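Local structure of SPD1 nuclease (Streptococcus pyogenes, 2XGR) at residues F75-D88 and L122-N136. The protein is a prophage-encoded extracellular endonuclease that cleaves DNA, probably with the help of a bound metal ion. Sequence-based numbering, arbitrary orientation. Where two conformers were deposited one is given.
Sequences FSHIQLQDRHETKD and LVGYQFCGLNDEPRN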
ATOM      1  N   PHE A  75       8.180   7.586  -0.179  1.00  9.63           N
ATOM      2  CA  PHE A  75       7.294   6.571  -0.837  1.00  6.44           C
ATOM      3  C   PHE A  75       7.907   5.201  -0.679  1.00  7.54           C
ATOM      4  O   PHE A  75       9.113   5.097  -0.506  1.00  7.11           O
ATOM      5  CB  PHE A  75       7.090   6.837  -2.367  1.00  6.61           C
ATOM      6  CG  PHE A  75       8.365   6.710  -3.194  1.00  5.28           C
ATOM      7  CD1 PHE A  75       8.742   5.465  -3.801  1.00  6.21           C
ATOM      8  CD2 PHE A  75       9.137   7.853  -3.465  1.00 12.26           C
ATOM      9  CE1 PHE A  75       9.967   5.380  -4.569  1.00 11.64           C
ATOM     10  CE2 PHE A  75      10.268   7.769  -4.279  1.00 12.97           C
ATOM     11  CZ  PHE A  75      10.687   6.548  -4.822  1.00 11.04           C
ATOM     12  N   SER A  76       7.126   4.154  -0.955  1.00  7.03           N
ATOM     13  CA  SER A  76       7.726   2.824  -1.058  1.00  5.99           C
ATOM     14  C   SER A  76       7.005   2.133  -2.259  1.00  6.02           C
ATOM     15  O   SER A  76       5.776   2.252  -2.418  1.00  6.64           O
ATOM     16  CB  SER A  76       7.394   2.079   0.234  1.00  6.11           C
ATOM     17  OG  SER A  76       7.924   0.753   0.120  1.00  8.19           O
ATOM     18  N   HIS A  77       7.770   1.525  -3.173  1.00  6.22           N
ATOM     19  CA  HIS A  77       7.248   1.089  -4.473  1.00  7.17           C
ATOM     20  C   HIS A  77       7.777  -0.312  -4.755  1.00  6.32           C
ATOM     21  O   HIS A  77       9.010  -0.542  -4.729  1.00  7.36           O
ATOM     22  CB  HIS A  77       7.704   2.042  -5.559  1.00  7.00           C
ATOM     23  CG  HIS A  77       6.844   2.054  -6.808  1.00  7.03           C
ATOM     24  ND1 HIS A  77       6.048   1.015  -7.243  1.00 10.06           N
ATOM     25  CD2 HIS A  77       6.788   3.007  -7.784  1.00  4.01           C
ATOM     26  CE1 HIS A  77       5.445   1.375  -8.394  1.00  4.09           C
ATOM     27  NE2 HIS A  77       5.923   2.562  -8.746  1.00 11.47           N
ATOM     28  N   ILE A  78       6.872  -1.287  -4.905  1.00  6.40           N
ATOM     29  CA  ILE A  78       7.325  -2.666  -5.132  1.00  6.03           C
ATOM     30  C   ILE A  78       6.768  -3.201  -6.446  1.00  6.22           C
ATOM     31  O   ILE A  78       5.682  -2.787  -6.915  1.00  6.64           O
ATOM     32  CB  ILE A  78       6.911  -3.532  -3.902  1.00  3.97           C
ATOM     33  CG1 ILE A  78       7.654  -4.897  -3.864  1.00  6.30           C
ATOM     34  CG2 ILE A  78       5.352  -3.725  -3.810  1.00  5.49           C
ATOM     35  CD1 ILE A  78       7.467  -5.611  -2.453  1.00  9.05           C
ATOM     36  N   GLN A  79       7.483  -4.153  -7.028  1.00  6.12           N
ATOM     37  CA  GLN A  79       6.897  -4.880  -8.153  1.00  6.46           C
ATOM     38  C   GLN A  79       7.272  -6.351  -7.909  1.00  8.74           C
ATOM     39  O   GLN A  79       8.463  -6.670  -7.740  1.00  8.99           O
ATOM     40  CB  GLN A  79       7.414  -4.284  -9.478  1.00  6.91           C
ATOM     41  CG  GLN A  79       6.624  -4.863 -10.667  1.00 11.34           C
ATOM     42  CD  GLN A  79       7.053  -4.281 -11.968  1.00 11.50           C
ATOM     43  OE1 GLN A  79       7.691  -4.989 -12.770  1.00 13.01           O
ATOM     44  NE2 GLN A  79       6.748  -2.983 -12.194  1.00  8.01           N
ATOM     45  N   LEU A  80       6.257  -7.200  -7.698  1.00  6.94           N
ATOM     46  CA  LEU A  80       6.572  -8.575  -7.211  1.00  8.49           C
ATOM     47  C   LEU A  80       5.576  -9.583  -7.743  1.00  8.36           C
ATOM     48  O   LEU A  80       4.448  -9.199  -8.177  1.00  8.03           O
ATOM     49  CB  LEU A  80       6.632  -8.607  -5.637  1.00  6.17           C
ATOM     50  CG  LEU A  80       5.260  -8.710  -4.920  1.00  7.90           C
ATOM     51  CD1 LEU A  80       5.399  -9.215  -3.467  1.00  8.63           C
ATOM     52  CD2 LEU A  80       4.488  -7.270  -4.963  1.00  5.38           C
ATOM     53  N   GLN A  81       5.960 -10.865  -7.652  1.00  7.91           N
ATOM     54  CA  GLN A  81       5.000 -11.980  -7.710  1.00  8.99           C
ATOM     55  C   GLN A  81       4.767 -12.604  -6.360  1.00  8.39           C
ATOM     56  O   GLN A  81       5.520 -12.412  -5.408  1.00  9.47           O
ATOM     57  CB  GLN A  81       5.517 -13.074  -8.700  1.00  7.85           C
ATOM     58  CG  GLN A  81       5.849 -12.509 -10.107  1.00 10.70           C
ATOM     59  CD  GLN A  81       6.412 -13.641 -10.974  1.00 14.88           C
ATOM     60  OE1 GLN A  81       7.412 -14.228 -10.608  1.00 17.29           O
ATOM     61  NE2 GLN A  81       5.794 -13.914 -12.100  1.00 14.62           N
ATOM     62  N   ASP A  82       3.760 -13.488  -6.327  1.00  9.36           N
ATOM     63  CA  ASP A  82       3.391 -14.190  -5.105  1.00 10.26           C
ATOM     64  C   ASP A  82       4.626 -14.906  -4.532  1.00 12.23           C
ATOM     65  O   ASP A  82       4.869 -14.844  -3.312  1.00 10.18           O
ATOM     66  CB  ASP A  82       2.334 -15.242  -5.414  1.00 10.24           C
ATOM     67  CG  ASP A  82       1.952 -16.075  -4.181  1.00 18.64           C
ATOM     68  OD1 ASP A  82       1.386 -15.557  -3.244  1.00 20.02           O
ATOM     69  OD2 ASP A  82       2.293 -17.245  -4.133  1.00 24.88           O
ATOM     70  N   ARG A  83       5.481 -15.404  -5.435  1.00 10.84           N
ATOM     71  CA  ARG A  83       6.643 -16.215  -4.971  1.00 12.81           C
ATOM     72  C   ARG A  83       7.659 -15.424  -4.185  1.00 13.61           C
ATOM     73  O   ARG A  83       8.528 -15.995  -3.500  1.00 12.31           O
ATOM     74  CB  ARG A  83       7.393 -16.868  -6.147  1.00 11.53           C
ATOM     75  CG  ARG A  83       8.088 -15.908  -7.096  1.00 12.40           C
ATOM     76  CD  ARG A  83       8.441 -16.629  -8.399  1.00 19.22           C
ATOM     77  NE  ARG A  83       7.204 -16.996  -9.139  1.00 28.95           N
ATOM     78  CZ  ARG A  83       7.159 -17.575 -10.338  1.00 31.98           C
ATOM     79  NH1 ARG A  83       8.285 -17.944 -10.936  1.00 36.18           N
ATOM     80  NH2 ARG A  83       5.994 -17.823 -10.937  1.00 27.00           N
ATOM     81  N   HIS A  84       7.607 -14.094  -4.343  1.00  9.84           N
ATOM     82  CA  HIS A  84       8.614 -13.245  -3.705  1.00  8.89           C
ATOM     83  C   HIS A  84       8.238 -12.748  -2.335  1.00  8.43           C
ATOM     84  O   HIS A  84       9.053 -12.064  -1.709  1.00 10.23           O
ATOM     85  CB  HIS A  84       8.896 -12.034  -4.538  1.00  8.49           C
ATOM     86  CG  HIS A  84       9.227 -12.309  -5.963  1.00  9.15           C
ATOM     87  ND1 HIS A  84      10.415 -12.932  -6.355  1.00 15.47           N
ATOM     88  CD2 HIS A  84       8.581 -11.961  -7.103  1.00  5.87           C
ATOM     89  CE1 HIS A  84      10.418 -13.064  -7.674  1.00  8.60           C
ATOM     90  NE2 HIS A  84       9.345 -12.434  -8.154  1.00 14.70           N
ATOM     91  N   GLU A  85       7.034 -13.060  -1.867  1.00  9.09           N
ATOM     92  CA  GLU A  85       6.549 -12.540  -0.635  1.00  8.90           C
ATOM     93  C   GLU A  85       7.335 -13.104   0.536  1.00  9.33           C
ATOM     94  O   GLU A  85       7.885 -14.129   0.418  1.00  8.69           O
ATOM     95  CB  GLU A  85       5.064 -12.894  -0.410  1.00 20.00           C
ATOM     96  CG  GLU A  85       4.097 -12.149  -1.256  1.00 20.00           C
ATOM     97  CD  GLU A  85       2.623 -12.349  -0.880  1.00 20.00           C
ATOM     98  OE1 GLU A  85       2.348 -13.092   0.013  1.00 20.00           O
ATOM     99  OE2 GLU A  85       1.760 -11.828  -1.558  1.00 20.00           O
ATOM    100  N   THR A  86       7.324 -12.375   1.645  1.00  6.93           N
ATOM    101  CA  THR A  86       7.874 -12.829   2.898  1.00  8.33           C
ATOM    102  C   THR A  86       6.757 -13.279   3.862  1.00  7.88           C
ATOM    103  O   THR A  86       6.109 -12.475   4.493  1.00  8.48           O
ATOM    104  CB  THR A  86       8.717 -11.672   3.484  1.00  9.34           C
ATOM    105  OG1 THR A  86       9.780 -11.342   2.535  1.00 10.46           O
ATOM    106  CG2 THR A  86       9.326 -12.104   4.788  1.00  8.27           C
ATOM    107  N   LYS A  87       6.343 -14.544   3.782  1.00  8.69           N
ATOM    108  CA  LYS A  87       5.141 -14.975   4.484  1.00 11.64           C
ATOM    109  C   LYS A  87       5.646 -15.563   5.787  1.00 13.63           C
ATOM    110  O   LYS A  87       6.272 -16.657   5.780  1.00 18.52           O
ATOM    111  CB  LYS A  87       4.380 -16.050   3.694  1.00 12.68           C
ATOM    112  CG  LYS A  87       4.243 -15.715   2.219  1.00 15.69           C
ATOM    113  CD  LYS A  87       3.686 -16.875   1.355  1.00 22.19           C
ATOM    114  CE  LYS A  87       3.126 -16.377   0.017  1.00 25.57           C
ATOM    115  NZ  LYS A  87       2.857 -17.607  -0.801  1.00 27.24           N
ATOM    116  N   ASP A  88       5.759 -14.683   6.777  1.00  9.91           N
ATOM    117  CA  ASP A  88       6.283 -15.107   8.100  1.00  7.30           C
ATOM    118  C   ASP A  88       5.052 -15.331   8.989  1.00  8.85           C
ATOM    119  O   ASP A  88       4.186 -14.458   9.141  1.00  9.39           O
ATOM    120  CB  ASP A  88       7.159 -13.969   8.679  1.00  8.21           C
ATOM    121  CG  ASP A  88       8.573 -13.973   8.100  1.00 10.32           C
ATOM    122  OD1 ASP A  88       8.925 -14.939   7.444  1.00 11.16           O
ATOM    123  OD2 ASP A  88       9.358 -13.027   8.312  1.00  8.82           O
ATOM    124  N   LEU A 122       4.533   1.457   4.968  1.00  6.69           N
ATOM    125  CA  LEU A 122       3.947   1.953   3.710  1.00  6.34           C
ATOM    126  C   LEU A 122       3.550   0.713   2.853  1.00  6.30           C
ATOM    127  O   LEU A 122       2.381   0.393   2.774  1.00  7.39           O
ATOM    128  CB  LEU A 122       4.924   2.870   2.962  1.00  6.10           C
ATOM    129  CG  LEU A 122       5.219   4.206   3.757  1.00  8.36           C
ATOM    130  CD1 LEU A 122       6.307   5.037   2.926  1.00  5.61           C
ATOM    131  CD2 LEU A 122       3.934   5.075   3.833  1.00  7.72           C
ATOM    132  N   VAL A 123       4.532  -0.007   2.319  1.00  5.93           N
ATOM    133  CA  VAL A 123       4.239  -1.301   1.686  1.00  7.29           C
ATOM    134  C   VAL A 123       4.208  -2.388   2.797  1.00  6.62           C
ATOM    135  O   VAL A 123       5.162  -2.503   3.556  1.00  8.14           O
ATOM    136  CB  VAL A 123       5.271  -1.629   0.606  1.00  5.84           C
ATOM    137  CG1 VAL A 123       5.127  -3.129   0.160  1.00  5.98           C
ATOM    138  CG2 VAL A 123       5.040  -0.763  -0.648  1.00  6.45           C
ATOM    139  N   GLY A 124       3.071  -3.091   2.978  1.00  5.89           N
ATOM    140  CA  GLY A 124       2.998  -4.054   4.089  1.00  6.67           C
ATOM    141  C   GLY A 124       4.097  -5.111   4.070  1.00  8.08           C
ATOM    142  O   GLY A 124       4.634  -5.545   3.004  1.00  7.55           O
ATOM    143  N   TYR A 125       4.323  -5.636   5.272  1.00  6.45           N
ATOM    144  CA  TYR A 125       5.453  -6.550   5.469  1.00  8.01           C
ATOM    145  C   TYR A 125       5.488  -7.756   4.551  1.00  7.48           C
ATOM    146  O   TYR A 125       6.563  -8.090   4.029  1.00  7.22           O
ATOM    147  CB  TYR A 125       5.393  -7.060   6.957  1.00  7.97           C
ATOM    148  CG  TYR A 125       6.543  -7.951   7.259  1.00  8.17           C
ATOM    149  CD1 TYR A 125       7.835  -7.452   7.408  1.00  8.32           C
ATOM    150  CD2 TYR A 125       6.365  -9.314   7.267  1.00  9.24           C
ATOM    151  CE1 TYR A 125       8.919  -8.290   7.719  1.00  9.51           C
ATOM    152  CE2 TYR A 125       7.443 -10.172   7.598  1.00 10.90           C
ATOM    153  CZ  TYR A 125       8.711  -9.650   7.742  1.00  8.33           C
ATOM    154  OH  TYR A 125       9.780 -10.492   8.021  1.00 11.47           O
ATOM    155  N   GLN A 126       4.364  -8.460   4.367  0.50  6.45           N
ATOM    156  CA  GLN A 126       4.469  -9.731   3.642  0.50  6.32           C
ATOM    157  C   GLN A 126       4.741  -9.497   2.167  0.50  7.50           C
ATOM    158  O   GLN A 126       5.122 -10.411   1.438  0.50  7.04           O
ATOM    159  CB  GLN A 126       3.207 -10.580   3.814  0.50  6.46           C
ATOM    160  CG  GLN A 126       2.991 -11.064   5.242  0.50  6.36           C
ATOM    161  CD  GLN A 126       2.098 -12.280   5.311  0.50  3.36           C
ATOM    162  OE1 GLN A 126       2.255 -13.144   6.215  0.50 13.60           O
ATOM    163  NE2 GLN A 126       1.143 -12.344   4.448  0.50  3.95           N
ATOM    164  N   PHE A 127       4.660  -8.245   1.714  1.00  6.03           N
ATOM    165  CA  PHE A 127       5.074  -7.978   0.344  1.00  5.36           C
ATOM    166  C   PHE A 127       6.550  -7.718   0.315  1.00  7.60           C
ATOM    167  O   PHE A 127       7.249  -8.231  -0.538  1.00  7.81           O
ATOM    168  CB  PHE A 127       4.345  -6.760  -0.272  1.00  6.26           C
ATOM    169  CG  PHE A 127       2.864  -6.983  -0.491  1.00  7.89           C
ATOM    170  CD1 PHE A 127       2.344  -8.287  -0.741  1.00  8.49           C
ATOM    171  CD2 PHE A 127       1.997  -5.919  -0.525  1.00  8.78           C
ATOM    172  CE1 PHE A 127       0.953  -8.507  -1.001  1.00 10.45           C
ATOM    173  CE2 PHE A 127       0.601  -6.119  -0.744  1.00  7.16           C
ATOM    174  CZ  PHE A 127       0.085  -7.399  -1.012  1.00  9.38           C
ATOM    175  N   CYS A 128       7.010  -6.864   1.223  1.00  7.21           N
ATOM    176  CA  CYS A 128       8.418  -6.390   1.111  1.00  9.38           C
ATOM    177  C   CYS A 128       9.422  -7.015   2.092  1.00  9.23           C
ATOM    178  O   CYS A 128      10.651  -6.788   1.971  1.00 12.06           O
ATOM    179  CB  CYS A 128       8.497  -4.847   1.239  1.00  6.55           C
ATOM    180  SG  CYS A 128       8.071  -4.181   2.906  1.00  9.39           S
ATOM    181  N   GLY A 129       8.936  -7.636   3.152  1.00  7.01           N
ATOM    182  CA  GLY A 129       9.858  -8.238   4.106  1.00  9.83           C
ATOM    183  C   GLY A 129      10.761  -7.320   4.914  1.00 12.10           C
ATOM    184  O   GLY A 129      11.707  -7.790   5.578  1.00 14.80           O
ATOM    185  N   LEU A 130      10.450  -6.036   4.956  1.00 11.57           N
ATOM    186  CA  LEU A 130      11.279  -5.028   5.672  1.00 13.04           C
ATOM    187  C   LEU A 130      10.847  -4.812   7.108  1.00 14.23           C
ATOM    188  O   LEU A 130       9.668  -4.728   7.406  1.00 17.25           O
ATOM    189  CB  LEU A 130      11.171  -3.636   5.018  1.00 10.00           C
ATOM    190  CG  LEU A 130      11.585  -3.582   3.554  1.00 14.48           C
ATOM    191  CD1 LEU A 130      11.316  -2.125   3.160  1.00 17.80           C
ATOM    192  CD2 LEU A 130      13.101  -3.961   3.396  1.00 21.82           C
ATOM    193  N   ASN A 131      11.836  -4.798   7.999  1.00 18.40           N
ATOM    194  CA  ASN A 131      11.611  -4.591   9.437  1.00 22.43           C
ATOM    195  C   ASN A 131      12.362  -3.315   9.812  1.00 23.24           C
ATOM    196  O   ASN A 131      13.570  -3.214   9.553  1.00 25.19           O
ATOM    197  CB  ASN A 131      12.269  -5.751  10.208  1.00 20.60           C
ATOM    198  CG  ASN A 131      11.502  -7.068  10.045  1.00 21.06           C
ATOM    199  OD1 ASN A 131      10.380  -7.188  10.533  1.00 21.61           O
ATOM    200  ND2 ASN A 131      12.090  -8.037   9.333  1.00 21.76           N
ATOM    201  N   ASP A 132      11.653  -2.392  10.448  1.00 24.73           N
ATOM    202  CA  ASP A 132      12.267  -1.168  10.988  1.00 27.46           C
ATOM    203  C   ASP A 132      12.986  -0.278   9.997  1.00 26.09           C
ATOM    204  O   ASP A 132      13.904   0.432  10.396  1.00 29.45           O
ATOM    205  CB  ASP A 132      13.224  -1.471  12.154  1.00 30.32           C
ATOM    206  CG  ASP A 132      12.697  -0.939  13.475  1.00 42.82           C
ATOM    207  OD1 ASP A 132      12.192  -1.776  14.278  1.00 49.65           O
ATOM    208  OD2 ASP A 132      12.758   0.313  13.696  1.00 48.23           O
ATOM    209  N   GLU A 133      12.605  -0.293   8.725  1.00 23.57           N
ATOM    210  CA  GLU A 133      13.276   0.540   7.724  1.00 18.85           C
ATOM    211  C   GLU A 133      12.541   1.882   7.675  1.00 17.37           C
ATOM    212  O   GLU A 133      11.360   1.942   7.352  1.00 14.96           O
ATOM    213  CB  GLU A 133      13.246  -0.197   6.358  1.00 19.48           C
ATOM    214  CG  GLU A 133      13.498   0.703   5.103  1.00 19.44           C
ATOM    215  CD  GLU A 133      14.740   1.524   5.287  1.00 22.10           C
ATOM    216  OE1 GLU A 133      15.714   0.923   5.782  1.00 23.71           O
ATOM    217  OE2 GLU A 133      14.733   2.781   5.250  1.00 17.85           O
ATOM    218  N   PRO A 134      13.214   3.005   8.056  1.00 14.17           N
ATOM    219  CA  PRO A 134      12.418   4.211   8.207  1.00 14.08           C
ATOM    220  C   PRO A 134      11.806   4.695   6.894  1.00 10.45           C
ATOM    221  O   PRO A 134      10.815   5.444   6.947  1.00 11.97           O
ATOM    222  CB  PRO A 134      13.436   5.250   8.747  1.00 15.23           C
ATOM    223  CG  PRO A 134      14.731   4.654   8.473  1.00 19.50           C
ATOM    224  CD  PRO A 134      14.566   3.182   8.603  1.00 17.05           C
ATOM    225  N   ARG A 135      12.457   4.400   5.776  1.00 12.41           N
ATOM    226  CA  ARG A 135      11.896   4.835   4.450  1.00 11.15           C
ATOM    227  C   ARG A 135      10.624   4.091   4.053  1.00 12.59           C
ATOM    228  O   ARG A 135       9.943   4.486   3.101  1.00 10.92           O
ATOM    229  CB  ARG A 135      12.879   4.591   3.346  1.00 13.15           C
ATOM    230  CG  ARG A 135      14.063   5.563   3.521  1.00 15.79           C
ATOM    231  CD  ARG A 135      15.169   5.066   2.592  1.00 16.41           C
ATOM    232  NE  ARG A 135      16.396   5.743   2.948  1.00 24.39           N
ATOM    233  CZ  ARG A 135      17.207   5.452   3.972  1.00 29.25           C
ATOM    234  NH1 ARG A 135      16.903   4.546   4.957  1.00 23.94           N
ATOM    235  NH2 ARG A 135      18.370   6.103   3.984  1.00 21.32           N
ATOM    236  N   ASN A 136      10.291   3.047   4.819  1.00 11.17           N
ATOM    237  CA  ASN A 136       9.002   2.339   4.648  1.00 11.12           C
ATOM    238  C   ASN A 136       8.087   2.459   5.875  1.00 10.82           C
ATOM    239  O   ASN A 136       7.127   1.692   6.058  1.00  9.35           O
ATOM    240  CB  ASN A 136       9.300   0.857   4.345  1.00  9.78           C
ATOM    241  CG  ASN A 136       8.076   0.127   3.822  1.00  9.50           C
ATOM    242  OD1 ASN A 136       7.445   0.623   2.879  1.00  6.61           O
ATOM    243  ND2 ASN A 136       7.640  -1.007   4.512  1.00 10.55           N
TER
HETATM  244  O   HOH W   1      10.684   6.860   1.734  1.00  8.30           O
HETATM  245  O   HOH W   2       9.318 -10.076   0.195  1.00  9.29           O
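Ile78 and Leu80, on strand 76-80 of the large antiparallel sheet, point at the C-terminal end of the short helix 125-128. That helix belongs to the connection between paired strands 119-121 and 137-139, consistent with the hairpin of a His-Me finger (beta-beta-alpha metal) nuclease. The tight part lies here. Ile78 CD1 sits 3.3 Å from Phe127 O and makes apolar contacts with Phe127 CB and Cys128 CB; with its CG1 anti to the backbone N (chi1 -165°), the long branch runs to the helix end while CG2 meets Val123 CG1. Leu80 CD1 comes in beside it against Phe127. The Phe127 ring lies alongside Glu85, whose OE2 approaches the ring edge in plane, 3.5 Å from CE1; Glu164 and Asp168 of helix 160-173 touch the same phenylalanine.

Past the sheet, the chain turns back along the helix: Thr86 N donates to Gln126 O (3.0 Å), and Gly129, having no side chain, lets Thr86 OG1 come to 3.5 Å from its CA. A water accepts from Thr86 OG1 and donates to His84 O and Phe127 O. The outer side is looser: Lys87 is exposed, its NZ making a weak 3.4 Å salt bridge to Asp82 OD2. Against that looseness, Tyr125 OH donates to the anti side of Asp88 OD2 at 2.6 Å, 29° out of the carboxylate plane.

At the other end, buried Asn136 ND2 donates to Val123 O, and Val123 N to Asn136 OD1; Ser76 OG donates to that same OD1 from above its carbonyl plane, at 2.8 Å.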